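PDB 1Q5N: 3-carboxy-cis,cis-muconate cycloisomerase from Acinetobacter calcoaceticus, which is a cycloisomerase with the largely helical, homotetrameric fold of the fumarase/aspartase-like lyase superfamily. Local coordinates for residues V17-F21 against Q121-A125. Sequence-based numbering, arbitrary orientation.
Sequences VTEIF and QCRDA
Q121 reaches across to the C-terminal end of the short helix 15-20 and donates from NE2 to the carbonyl O of I20 (2.9 Å, N-H...O angle 152°). The contact docks that helix on the long helix 110-146 of the mainly helical fumarase/aspartase-like lyase fold. The carbonyl sits where a helix runs out: F21 has already left helical backbone angles, and its N makes weak bonds back to V17 O and T18 O. CG anti to the carbonyl carbon (chi1 -75°) and an extended chain beyond it carry the Q121 amide to the I20 carbonyl, the side chains of Q121 and I20 running past each other in opposite directions, with Q121 CB 3.8 Å from I20 CG2. Its amide lies beside the F21 ring, the two planes 48° apart, with NE2 3.6 Å from F21 CD1. One water accepts from Q121 NE2 and donates to F21 O, so the amide nitrogen holds the carbonyls of I20 and F21, the first directly and the second through the water.

One turn on, the methylene of D124 meets the I20 tip, CB to CD1 3.6 Å, the two side chains crossing nearly at right angles; the carboxylate turns instead to Y29 of helix 23-43, hydrogen-bonded through OD2. A125 then packs against V17, I20 and F21, with F335 of helix 323-351 also against it. V17 CG1 and I20 CD1 each lie 4.2 Å from A125 CB, and F21 CE2 comes to 3.8 Å from the same methyl.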
loop_
_atom_site.group_PDB
_atom_site.type_symbol
_atom_site.label_atom_id
_atom_site.label_comp_id
_atom_site.label_asym_id
_atom_site.label_seq_id
_atom_site.Cartn_x
_atom_site.Cartn_y
_atom_site.Cartn_z
ATOM N N VAL A 17 24.400 -7.074 1.480
ATOM C CA VAL A 17 23.331 -6.513 2.274
ATOM C C VAL A 17 22.496 -7.655 2.891
ATOM O O VAL A 17 22.047 -7.543 3.997
ATOM C CB VAL A 17 22.501 -5.512 1.419
ATOM C CG1 VAL A 17 21.216 -5.076 2.151
ATOM C CG2 VAL A 17 23.388 -4.305 1.088
ATOM N N THR A 18 22.315 -8.759 2.184
ATOM C CA THR A 18 21.594 -9.905 2.735
ATOM C C THR A 18 22.330 -10.497 3.973
ATOM O O THR A 18 21.704 -10.967 4.938
ATOM C CB THR A 18 21.431 -11.009 1.643
ATOM O OG1 THR A 18 20.507 -10.531 0.678
ATOM C CG2 THR A 18 20.862 -12.305 2.203
ATOM N N GLU A 19 23.661 -10.479 3.928
ATOM C CA GLU A 19 24.456 -10.994 5.031
ATOM C C GLU A 19 24.306 -10.071 6.238
ATOM O O GLU A 19 24.194 -10.553 7.359
ATOM C CB GLU A 19 25.930 -11.079 4.629
ATOM C CG GLU A 19 26.610 -12.378 5.077
ATOM C CD GLU A 19 28.048 -12.490 4.528
ATOM O OE1 GLU A 19 28.226 -12.646 3.262
ATOM O OE2 GLU A 19 28.990 -12.409 5.387
ATOM N N ILE A 20 24.308 -8.753 6.014
ATOM C CA ILE A 20 24.165 -7.838 7.129
ATOM C C ILE A 20 22.854 -8.072 7.898
ATOM O O ILE A 20 22.816 -7.878 9.120
ATOM C CB ILE A 20 24.261 -6.354 6.656
ATOM C CG1 ILE A 20 25.726 -6.028 6.341
ATOM C CG2 ILE A 20 23.758 -5.379 7.729
ATOM C CD1 ILE A 20 25.887 -4.722 5.590
ATOM N N PHE A 21 21.808 -8.519 7.193
ATOM C CA PHE A 21 20.487 -8.780 7.793
ATOM C C PHE A 21 20.175 -10.227 8.083
ATOM O O PHE A 21 19.037 -10.575 8.413
ATOM C CB PHE A 21 19.376 -8.159 6.922
ATOM C CG PHE A 21 19.342 -6.632 6.991
ATOM C CD1 PHE A 21 18.811 -5.977 8.109
ATOM C CD2 PHE A 21 19.905 -5.851 5.969
ATOM C CE1 PHE A 21 18.848 -4.544 8.221
ATOM C CE2 PHE A 21 19.951 -4.418 6.068
ATOM C CZ PHE A 21 19.426 -3.774 7.188
ATOM N N GLN A 121 23.169 -2.190 11.732
ATOM C CA GLN A 121 22.957 -2.827 10.451
ATOM C C GLN A 121 22.727 -1.751 9.364
ATOM O O GLN A 121 23.314 -1.820 8.292
ATOM C CB GLN A 121 21.751 -3.769 10.508
ATOM C CG GLN A 121 21.983 -5.085 11.250
ATOM C CD GLN A 121 20.688 -5.887 11.371
ATOM O OE1 GLN A 121 19.683 -5.354 11.832
ATOM N NE2 GLN A 121 20.700 -7.163 10.953
ATOM N N CYS A 122 21.878 -0.768 9.648
ATOM C CA CYS A 122 21.589 0.285 8.700
ATOM C C CYS A 122 22.861 1.055 8.342
ATOM O O CYS A 122 23.028 1.505 7.195
ATOM C CB CYS A 122 20.554 1.270 9.282
ATOM S SG CYS A 122 18.853 0.605 9.408
ATOM N N ARG A 123 23.746 1.248 9.326
ATOM C CA ARG A 123 24.953 1.975 9.018
ATOM C C ARG A 123 25.764 1.219 7.982
ATOM O O ARG A 123 26.242 1.801 7.009
ATOM C CB ARG A 123 25.810 2.215 10.265
ATOM C CG ARG A 123 27.064 3.046 9.932
ATOM C CD ARG A 123 27.835 3.469 11.193
ATOM N NE ARG A 123 28.238 2.345 12.048
ATOM C CZ ARG A 123 28.742 2.488 13.283
ATOM N NH1 ARG A 123 28.906 3.711 13.819
ATOM N NH2 ARG A 123 29.088 1.408 13.978
ATOM N N ASP A 124 25.909 -0.077 8.181
ATOM C CA ASP A 124 26.709 -0.852 7.266
ATOM C C ASP A 124 26.060 -1.039 5.877
ATOM O O ASP A 124 26.752 -0.994 4.857
ATOM C CB ASP A 124 27.048 -2.220 7.883
ATOM C CG ASP A 124 28.122 -2.127 8.999
ATOM O OD1 ASP A 124 28.785 -1.078 9.110
ATOM O OD2 ASP A 124 28.294 -3.098 9.774
ATOM N N ALA A 125 24.744 -1.260 5.831
ATOM C CA ALA A 125 24.085 -1.448 4.542
ATOM C C ALA A 125 23.998 -0.105 3.798
ATOM O O ALA A 125 24.021 -0.092 2.579
ATOM C CB ALA A 125 22.684 -2.099 4.735
HETATM O O HOH W 1 17.868 -8.384 10.487
#